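Local structure of probable zinc protease PqqL (Escherichia coli, 6OFT) at residues A162-L167 against W234-E239; A258-L263 against D429-Q434. The protein is probably a periplasmic zinc metalloendopeptidase of the M16 family, of which this chain is the first half. All blocks are in the same frame, centred on the assembly; numbering follows the deposited sequence.

Interaction 1 (A162-L167 against W234-E239); sequences ANTRNL and WPTKAE
R165 lays its whole side chain on the indole of W234, with the guanidinium stacked flat on the ring, planes 14° apart and centres 3.9 Å from each other. The path starts at CB beside the tryptophan CB; R165 CG then sits over the six-membered ring as a CH-pi contact, and CZ comes down off-centre, 3.4 Å from W234 CZ2. With CG anti to the backbone N (chi1 169°) and the chain bent at chi2, the arginine runs along the indole instead of standing up from it. The backbone O of L43 takes a hydrogen bond from R165 NE, which helps hold the group's rotation.

Two irregular stretches of chain run in opposite directions here, joining the loop after helix 148-160 to the loop that leads into strand 242-248, and so the two M16 family regions of this half. Backbone pairing is replaced by side chains and water. N163 ND2 donates to K237 O at 3.0 Å; the donor stands well above the carbonyl plane, although the oxygen lies in the plane of the amide. A water next to N163 ND2 passes the link on to E239 OE2, whose carboxylate also forms a salt bridge with R243. A second water accepts from R165 N and donates to W234 O, 2.7 Å away, and to T236 OG1, which has a further partner in D316. Between these polar points the methyls of T164 and T236 lie side by side, CG2 to CG2 at 3.7 Å, while A162 CB packs against the carboxylate of E239.

Interaction 2 (A258-L263 against D429-Q434); sequences ALYYRL and DAFWEQ. With GOL (glycerol), chain C.
Y260 and F431 face each other across a hydrogen-bonded pair of two antiparallel strands, with Y260 N giving a nearly straight 2.9 Å bond to F431 O. Y260 CB sits over the phenylalanine face, 3.6 Å from the ring centroid, a CH-pi contact. Y260 CG comes next, 3.4 Å from F431 CZ, and CD1 meets CE2. From there the rings, nearly parallel at 7°, slide apart; CE1 reaches the carboxylate of E433, which bridges to R156 and R323. The tip, OH, lies 3.9 Å from E433 OE2. F431 CG lies between its backbone N and carbonyl carbon (chi1 69°), which places the ring against the tyrosine CB.

L259 and W432 share the other face of the sheet, the leucine CD1 lying over the indole. W432 NE1 donates to O1 of a glycerol, probably left from crystallisation, which Y261 OH touches at its other end. Strand 430-436, late in the chain, is inserted in the mixed five-stranded sheet between 242-248, its parallel neighbour, and 256-264, its antiparallel one.

Farther along strand 256-264, R262 grips D429 side-on: NE gives OD2 a straight bond of 2.8 Å, and NH2 reaches the syn lone pair of OD1 at 2.9 Å. A methionine here would probably leave the buried D429 carboxylate without two of its donors, with R243 left as its main counter-charge, and would strip A162 O of its bond from NH1. With R243 also bridging to OD2, the aspartate sits between two arginines, which is likely to keep it ionised.

In the fold
Interaction 2 is buried, inside the five-stranded sheet, whereas interaction 1 lies at the surface, between two loops. Their centres are 15 Å apart, yet they meet directly: A162 O takes a probable hydrogen bond from R262 NH1, and E239 N probably gives one to D429 OD1. The salt bridge of 258-263 against 429-434 thus also ties down both segments of interaction 1. R243, on edge strand 242-248, serves both as well, pairing with E239 and with D429. The chemistry follows the setting: regular backbone bonds, packed rings and a paired charge within the sheet; bridging waters, a direct bond from an amide to a carbonyl and a cation-pi stack between the loops.

Interaction 1 (A162-L167 against W234-E239)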
ATOM      1  N   ALA A 162      -1.112  16.137   4.858  1.00 22.26           N
ATOM      2  CA  ALA A 162      -1.729  17.469   4.755  1.00 22.89           C
ATOM      3  C   ALA A 162      -2.627  17.538   3.503  1.00 27.69           C
ATOM      4  O   ALA A 162      -2.246  17.033   2.445  1.00 27.57           O
ATOM      5  CB  ALA A 162      -0.651  18.536   4.671  1.00 23.86           C
ATOM      6  N   ASN A 163      -3.847  18.082   3.651  1.00 24.81           N
ATOM      7  CA  ASN A 163      -4.828  18.276   2.571  1.00 24.27           C
ATOM      8  C   ASN A 163      -5.347  16.981   1.916  1.00 26.70           C
ATOM      9  O   ASN A 163      -5.791  17.015   0.773  1.00 25.95           O
ATOM     10  CB  ASN A 163      -4.284  19.238   1.504  1.00 24.42           C
ATOM     11  CG  ASN A 163      -3.874  20.589   2.026  1.00 37.51           C
ATOM     12  OD1 ASN A 163      -4.407  21.093   3.011  1.00 35.09           O
ATOM     13  ND2 ASN A 163      -2.916  21.203   1.371  1.00 28.79           N
ATOM     14  N   THR A 164      -5.336  15.856   2.651  1.00 23.39           N
ATOM     15  CA  THR A 164      -5.895  14.596   2.152  1.00 22.49           C
ATOM     16  C   THR A 164      -7.163  14.296   2.960  1.00 26.16           C
ATOM     17  O   THR A 164      -7.254  14.706   4.112  1.00 25.04           O
ATOM     18  CB  THR A 164      -4.909  13.421   2.311  1.00 26.61           C
ATOM     19  OG1 THR A 164      -4.703  13.165   3.686  1.00 24.08           O
ATOM     20  CG2 THR A 164      -3.576  13.647   1.631  1.00 27.57           C
ATOM     21  N   ARG A 165      -8.106  13.521   2.394  1.00 24.57           N
ATOM     22  CA  ARG A 165      -9.282  13.070   3.151  1.00 25.00           C
ATOM     23  C   ARG A 165      -8.800  12.009   4.196  1.00 27.54           C
ATOM     24  O   ARG A 165      -9.374  11.906   5.282  1.00 26.72           O
ATOM     25  CB  ARG A 165     -10.348  12.506   2.187  1.00 25.60           C
ATOM     26  CG  ARG A 165     -11.509  11.762   2.833  1.00 28.93           C
ATOM     27  CD  ARG A 165     -12.476  12.636   3.603  1.00 29.37           C
ATOM     28  NE  ARG A 165     -13.717  11.898   3.805  1.00 27.86           N
ATOM     29  CZ  ARG A 165     -14.879  12.442   4.142  1.00 36.90           C
ATOM     30  NH1 ARG A 165     -14.973  13.751   4.350  1.00 28.01           N
ATOM     31  NH2 ARG A 165     -15.958  11.686   4.259  1.00 25.75           N
ATOM     32  N   ASN A 166      -7.708  11.274   3.855  1.00 22.14           N
ATOM     33  CA  ASN A 166      -7.017  10.266   4.672  1.00 21.78           C
ATOM     34  C   ASN A 166      -6.632  10.808   6.045  1.00 27.22           C
ATOM     35  O   ASN A 166      -6.661  10.056   7.027  1.00 27.35           O
ATOM     36  CB  ASN A 166      -5.747   9.772   3.941  1.00 19.17           C
ATOM     37  CG  ASN A 166      -6.042   9.174   2.592  1.00 26.92           C
ATOM     38  OD1 ASN A 166      -6.465   9.865   1.671  1.00 22.26           O
ATOM     39  ND2 ASN A 166      -5.849   7.869   2.446  1.00 15.38           N
ATOM     40  N   LEU A 167      -6.266  12.112   6.118  1.00 23.21           N
ATOM     41  CA  LEU A 167      -5.889  12.757   7.378  1.00 22.62           C
ATOM     42  C   LEU A 167      -7.036  12.654   8.412  1.00 28.37           C
ATOM     43  O   LEU A 167      -6.801  12.332   9.567  1.00 28.66           O
ATOM     44  CB  LEU A 167      -5.480  14.232   7.126  1.00 22.26           C
ATOM     45  CG  LEU A 167      -5.120  15.113   8.361  1.00 26.77           C
ATOM     46  CD1 LEU A 167      -3.766  14.704   8.973  1.00 26.55           C
ATOM     47  CD2 LEU A 167      -5.099  16.601   7.985  1.00 27.21           C
ATOM     48  N   TRP A 234     -11.786  12.746  -3.123  1.00 28.48           N
ATOM     49  CA  TRP A 234     -11.308  14.019  -2.587  1.00 28.46           C
ATOM     50  C   TRP A 234      -9.906  14.313  -3.173  1.00 32.06           C
ATOM     51  O   TRP A 234      -8.912  13.718  -2.726  1.00 30.96           O
ATOM     52  CB  TRP A 234     -11.280  14.015  -1.050  1.00 26.83           C
ATOM     53  CG  TRP A 234     -12.636  13.979  -0.408  1.00 27.85           C
ATOM     54  CD1 TRP A 234     -13.373  15.048   0.016  1.00 31.14           C
ATOM     55  CD2 TRP A 234     -13.427  12.810  -0.138  1.00 27.39           C
ATOM     56  NE1 TRP A 234     -14.567  14.616   0.548  1.00 30.39           N
ATOM     57  CE2 TRP A 234     -14.624  13.247   0.470  1.00 31.51           C
ATOM     58  CE3 TRP A 234     -13.222  11.428  -0.321  1.00 27.76           C
ATOM     59  CZ2 TRP A 234     -15.629  12.353   0.867  1.00 30.88           C
ATOM     60  CZ3 TRP A 234     -14.204  10.545   0.099  1.00 29.14           C
ATOM     61  CH2 TRP A 234     -15.377  11.006   0.713  1.00 30.10           C
ATOM     62  N   PRO A 235      -9.800  15.184  -4.206  1.00 28.68           N
ATOM     63  CA  PRO A 235      -8.472  15.486  -4.763  1.00 28.68           C
ATOM     64  C   PRO A 235      -7.551  16.133  -3.727  1.00 31.89           C
ATOM     65  O   PRO A 235      -7.967  17.052  -2.999  1.00 30.91           O
ATOM     66  CB  PRO A 235      -8.777  16.425  -5.944  1.00 31.05           C
ATOM     67  CG  PRO A 235     -10.253  16.234  -6.230  1.00 35.45           C
ATOM     68  CD  PRO A 235     -10.851  15.972  -4.882  1.00 31.19           C
ATOM     69  N   THR A 236      -6.318  15.592  -3.608  1.00 28.21           N
ATOM     70  CA  THR A 236      -5.307  16.096  -2.676  1.00 27.13           C
ATOM     71  C   THR A 236      -4.800  17.440  -3.193  1.00 29.61           C
ATOM     72  O   THR A 236      -4.616  17.611  -4.397  1.00 27.63           O
ATOM     73  CB  THR A 236      -4.190  15.061  -2.464  1.00 27.47           C
ATOM     74  OG1 THR A 236      -4.749  13.835  -1.970  1.00 30.69           O
ATOM     75  CG2 THR A 236      -3.097  15.552  -1.521  1.00 20.29           C
ATOM     76  N   LYS A 237      -4.631  18.405  -2.286  1.00 26.62           N
ATOM     77  CA  LYS A 237      -4.174  19.748  -2.644  1.00 26.35           C
ATOM     78  C   LYS A 237      -2.739  19.928  -2.163  1.00 27.97           C
ATOM     79  O   LYS A 237      -2.406  19.510  -1.052  1.00 27.94           O
ATOM     80  CB  LYS A 237      -5.110  20.812  -2.034  1.00 29.73           C
ATOM     81  CG  LYS A 237      -4.875  22.234  -2.566  1.00 46.18           C
ATOM     82  CD  LYS A 237      -5.652  23.317  -1.806  1.00 54.27           C
ATOM     83  CE  LYS A 237      -4.982  23.783  -0.526  1.00 67.01           C
ATOM     84  NZ  LYS A 237      -3.747  24.574  -0.781  1.00 76.46           N
ATOM     85  N   ALA A 238      -1.884  20.540  -2.995  1.00 24.21           N
ATOM     86  CA  ALA A 238      -0.489  20.778  -2.624  1.00 23.89           C
ATOM     87  C   ALA A 238      -0.407  21.724  -1.433  1.00 27.53           C
ATOM     88  O   ALA A 238      -1.274  22.584  -1.269  1.00 26.02           O
ATOM     89  CB  ALA A 238       0.274  21.368  -3.796  1.00 24.65           C
ATOM     90  N   GLU A 239       0.617  21.547  -0.592  1.00 24.79           N
ATOM     91  CA  GLU A 239       0.893  22.453   0.524  1.00 23.64           C
ATOM     92  C   GLU A 239       2.274  23.017   0.211  1.00 26.19           C
ATOM     93  O   GLU A 239       3.289  22.379   0.503  1.00 24.25           O
ATOM     94  CB  GLU A 239       0.874  21.734   1.874  1.00 24.80           C
ATOM     95  CG  GLU A 239       0.989  22.735   3.014  1.00 32.18           C
ATOM     96  CD  GLU A 239       0.622  22.137   4.344  1.00 49.41           C
ATOM     97  OE1 GLU A 239       1.548  21.705   5.065  1.00 41.46           O
ATOM     98  OE2 GLU A 239      -0.589  22.071   4.652  1.00 42.46           O
TER
HETATM   99  O   HOH W   1      -2.143  23.979   2.659  1.00 54.61           O
HETATM  100  O   HOH W   2      -7.318  13.290  -0.560  1.00 20.66           O

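Interaction 2 (A258-L263 against D429-Q434)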
ATOM      1  N   ALA A 258      15.711  12.712   7.055  1.00 24.22           N
ATOM      2  CA  ALA A 258      15.063  12.445   5.786  1.00 23.10           C
ATOM      3  C   ALA A 258      14.440  13.712   5.193  1.00 25.22           C
ATOM      4  O   ALA A 258      13.983  14.590   5.934  1.00 23.59           O
ATOM      5  CB  ALA A 258      13.996  11.363   5.964  1.00 23.53           C
ATOM      6  N   LEU A 259      14.448  13.797   3.880  1.00 21.49           N
ATOM      7  CA  LEU A 259      13.732  14.864   3.141  1.00 20.53           C
ATOM      8  C   LEU A 259      12.568  14.193   2.399  1.00 23.92           C
ATOM      9  O   LEU A 259      12.835  13.243   1.692  1.00 21.57           O
ATOM     10  CB  LEU A 259      14.661  15.565   2.158  1.00 20.24           C
ATOM     11  CG  LEU A 259      13.987  16.556   1.216  1.00 23.62           C
ATOM     12  CD1 LEU A 259      13.255  17.633   1.980  1.00 22.45           C
ATOM     13  CD2 LEU A 259      14.984  17.190   0.272  1.00 27.77           C
ATOM     14  N   TYR A 260      11.348  14.634   2.631  1.00 20.82           N
ATOM     15  CA  TYR A 260      10.142  14.100   2.009  1.00 19.99           C
ATOM     16  C   TYR A 260       9.567  15.113   1.037  1.00 23.24           C
ATOM     17  O   TYR A 260       9.429  16.286   1.385  1.00 23.87           O
ATOM     18  CB  TYR A 260       9.069  13.835   3.075  1.00 21.93           C
ATOM     19  CG  TYR A 260       9.267  12.601   3.931  1.00 23.36           C
ATOM     20  CD1 TYR A 260      10.174  12.600   4.987  1.00 24.66           C
ATOM     21  CD2 TYR A 260       8.468  11.471   3.757  1.00 23.32           C
ATOM     22  CE1 TYR A 260      10.328  11.485   5.811  1.00 25.01           C
ATOM     23  CE2 TYR A 260       8.621  10.345   4.568  1.00 23.68           C
ATOM     24  CZ  TYR A 260       9.575  10.344   5.573  1.00 29.57           C
ATOM     25  OH  TYR A 260       9.738   9.236   6.370  1.00 28.92           O
ATOM     26  N   TYR A 261       9.238  14.656  -0.140  1.00 18.66           N
ATOM     27  CA  TYR A 261       8.545  15.462  -1.165  1.00 18.43           C
ATOM     28  C   TYR A 261       7.149  14.846  -1.342  1.00 22.31           C
ATOM     29  O   TYR A 261       7.051  13.655  -1.199  1.00 20.14           O
ATOM     30  CB  TYR A 261       9.307  15.466  -2.488  1.00 18.66           C
ATOM     31  CG  TYR A 261      10.570  16.281  -2.530  1.00 20.20           C
ATOM     32  CD1 TYR A 261      10.535  17.653  -2.656  1.00 22.28           C
ATOM     33  CD2 TYR A 261      11.807  15.680  -2.462  1.00 20.70           C
ATOM     34  CE1 TYR A 261      11.682  18.415  -2.704  1.00 24.27           C
ATOM     35  CE2 TYR A 261      12.968  16.425  -2.515  1.00 20.57           C
ATOM     36  CZ  TYR A 261      12.907  17.798  -2.626  1.00 27.40           C
ATOM     37  OH  TYR A 261      14.028  18.557  -2.680  1.00 27.44           O
ATOM     38  N   ARG A 262       6.123  15.618  -1.601  1.00 19.69           N
ATOM     39  CA  ARG A 262       4.776  15.093  -1.827  1.00 18.81           C
ATOM     40  C   ARG A 262       4.392  15.490  -3.243  1.00 22.31           C
ATOM     41  O   ARG A 262       4.616  16.626  -3.647  1.00 19.43           O
ATOM     42  CB  ARG A 262       3.749  15.616  -0.805  1.00 18.20           C
ATOM     43  CG  ARG A 262       4.092  15.352   0.673  1.00 23.99           C
ATOM     44  CD  ARG A 262       2.890  15.560   1.593  1.00 20.16           C
ATOM     45  NE  ARG A 262       2.107  16.745   1.224  1.00 24.45           N
ATOM     46  CZ  ARG A 262       0.782  16.824   1.277  1.00 35.09           C
ATOM     47  NH1 ARG A 262       0.065  15.796   1.725  1.00 19.39           N
ATOM     48  NH2 ARG A 262       0.161  17.930   0.893  1.00 24.60           N
ATOM     49  N   LEU A 263       3.848  14.551  -4.008  1.00 20.92           N
ATOM     50  CA  LEU A 263       3.521  14.824  -5.418  1.00 21.61           C
ATOM     51  C   LEU A 263       2.393  13.923  -5.932  1.00 25.06           C
ATOM     52  O   LEU A 263       2.207  12.837  -5.374  1.00 23.48           O
ATOM     53  CB  LEU A 263       4.794  14.643  -6.297  1.00 21.37           C
ATOM     54  CG  LEU A 263       5.445  13.242  -6.351  1.00 25.45           C
ATOM     55  CD1 LEU A 263       6.147  13.028  -7.665  1.00 25.31           C
ATOM     56  CD2 LEU A 263       6.438  13.031  -5.204  1.00 26.56           C
ATOM     57  N   ASP A 429       6.231  21.414  -1.885  1.00 19.87           N
ATOM     58  CA  ASP A 429       5.543  20.553  -0.944  1.00 18.96           C
ATOM     59  C   ASP A 429       6.525  19.539  -0.382  1.00 22.71           C
ATOM     60  O   ASP A 429       6.636  18.412  -0.855  1.00 21.76           O
ATOM     61  CB  ASP A 429       4.256  19.949  -1.561  1.00 19.72           C
ATOM     62  CG  ASP A 429       3.304  19.323  -0.570  1.00 23.27           C
ATOM     63  OD1 ASP A 429       2.106  19.177  -0.912  1.00 21.16           O
ATOM     64  OD2 ASP A 429       3.755  18.954   0.551  1.00 24.30           O
ATOM     65  N   ALA A 430       7.224  20.006   0.633  1.00 21.06           N
ATOM     66  CA  ALA A 430       8.312  19.224   1.243  1.00 20.94           C
ATOM     67  C   ALA A 430       8.445  19.384   2.756  1.00 25.33           C
ATOM     68  O   ALA A 430       7.950  20.367   3.259  1.00 25.26           O
ATOM     69  CB  ALA A 430       9.618  19.543   0.578  1.00 21.50           C
ATOM     70  N   PHE A 431       9.103  18.426   3.401  1.00 22.16           N
ATOM     71  CA  PHE A 431       9.395  18.525   4.820  1.00 22.48           C
ATOM     72  C   PHE A 431      10.661  17.759   5.203  1.00 25.24           C
ATOM     73  O   PHE A 431      10.910  16.664   4.686  1.00 23.42           O
ATOM     74  CB  PHE A 431       8.191  18.147   5.715  1.00 23.50           C
ATOM     75  CG  PHE A 431       7.754  16.701   5.728  1.00 24.16           C
ATOM     76  CD1 PHE A 431       6.737  16.255   4.881  1.00 26.06           C
ATOM     77  CD2 PHE A 431       8.296  15.801   6.643  1.00 25.33           C
ATOM     78  CE1 PHE A 431       6.294  14.930   4.934  1.00 26.37           C
ATOM     79  CE2 PHE A 431       7.869  14.468   6.678  1.00 27.32           C
ATOM     80  CZ  PHE A 431       6.856  14.046   5.840  1.00 25.02           C
ATOM     81  N   TRP A 432      11.436  18.364   6.082  1.00 22.20           N
ATOM     82  CA  TRP A 432      12.653  17.770   6.681  1.00 22.38           C
ATOM     83  C   TRP A 432      12.249  17.022   7.941  1.00 27.94           C
ATOM     84  O   TRP A 432      11.443  17.534   8.673  1.00 28.19           O
ATOM     85  CB  TRP A 432      13.694  18.833   7.018  1.00 20.92           C
ATOM     86  CG  TRP A 432      14.428  19.322   5.819  1.00 21.50           C
ATOM     87  CD1 TRP A 432      14.154  20.437   5.109  1.00 24.27           C
ATOM     88  CD2 TRP A 432      15.532  18.686   5.168  1.00 21.51           C
ATOM     89  NE1 TRP A 432      15.019  20.544   4.071  1.00 24.00           N
ATOM     90  CE2 TRP A 432      15.873  19.487   4.071  1.00 25.59           C
ATOM     91  CE3 TRP A 432      16.271  17.532   5.407  1.00 22.97           C
ATOM     92  CZ2 TRP A 432      16.916  19.170   3.210  1.00 25.20           C
ATOM     93  CZ3 TRP A 432      17.300  17.222   4.562  1.00 25.18           C
ATOM     94  CH2 TRP A 432      17.613  18.021   3.469  1.00 25.82           C
ATOM     95  N   GLU A 433      12.812  15.869   8.170  1.00 24.26           N
ATOM     96  CA  GLU A 433      12.488  15.115   9.362  1.00 24.44           C
ATOM     97  C   GLU A 433      13.701  14.432   9.978  1.00 27.72           C
ATOM     98  O   GLU A 433      14.465  13.775   9.282  1.00 26.61           O
ATOM     99  CB  GLU A 433      11.403  14.082   9.035  1.00 25.32           C
ATOM    100  CG  GLU A 433      10.887  13.305  10.231  1.00 30.35           C
ATOM    101  CD  GLU A 433      10.193  12.044   9.779  1.00 40.62           C
ATOM    102  OE1 GLU A 433       8.975  12.111   9.503  1.00 28.12           O
ATOM    103  OE2 GLU A 433      10.872  11.000   9.657  1.00 32.42           O
ATOM    104  N   GLN A 434      13.840  14.561  11.295  1.00 24.80           N
ATOM    105  CA  GLN A 434      14.881  13.889  12.054  1.00 25.07           C
ATOM    106  C   GLN A 434      14.245  12.976  13.074  1.00 29.69           C
ATOM    107  O   GLN A 434      13.210  13.310  13.637  1.00 27.67           O
ATOM    108  CB  GLN A 434      15.831  14.879  12.734  1.00 26.78           C
ATOM    109  CG  GLN A 434      16.909  15.389  11.777  1.00 29.67           C
ATOM    110  CD  GLN A 434      17.619  16.601  12.301  1.00 33.76           C
ATOM    111  OE1 GLN A 434      18.824  16.586  12.551  1.00 31.86           O
ATOM    112  NE2 GLN A 434      16.893  17.687  12.462  1.00 25.71           N
TER
HETATM  113  C1  GOL C1001      14.521  21.569   0.887  1.00 20.00           C
HETATM  114  O1  GOL C1001      15.367  22.343   1.647  1.00 20.00           O
HETATM  115  C2  GOL C1001      14.314  22.236  -0.450  1.00 20.00           C
HETATM  116  O2  GOL C1001      15.579  22.252  -1.100  1.00 20.00           O
HETATM  117  C3  GOL C1001      13.218  21.479  -1.171  1.00 20.00           C
HETATM  118  O3  GOL C1001      13.702  20.888  -2.318  1.00 20.00           O
HETATM  119  O   HOH W   3       2.033  18.496  -3.541  1.00 24.48           O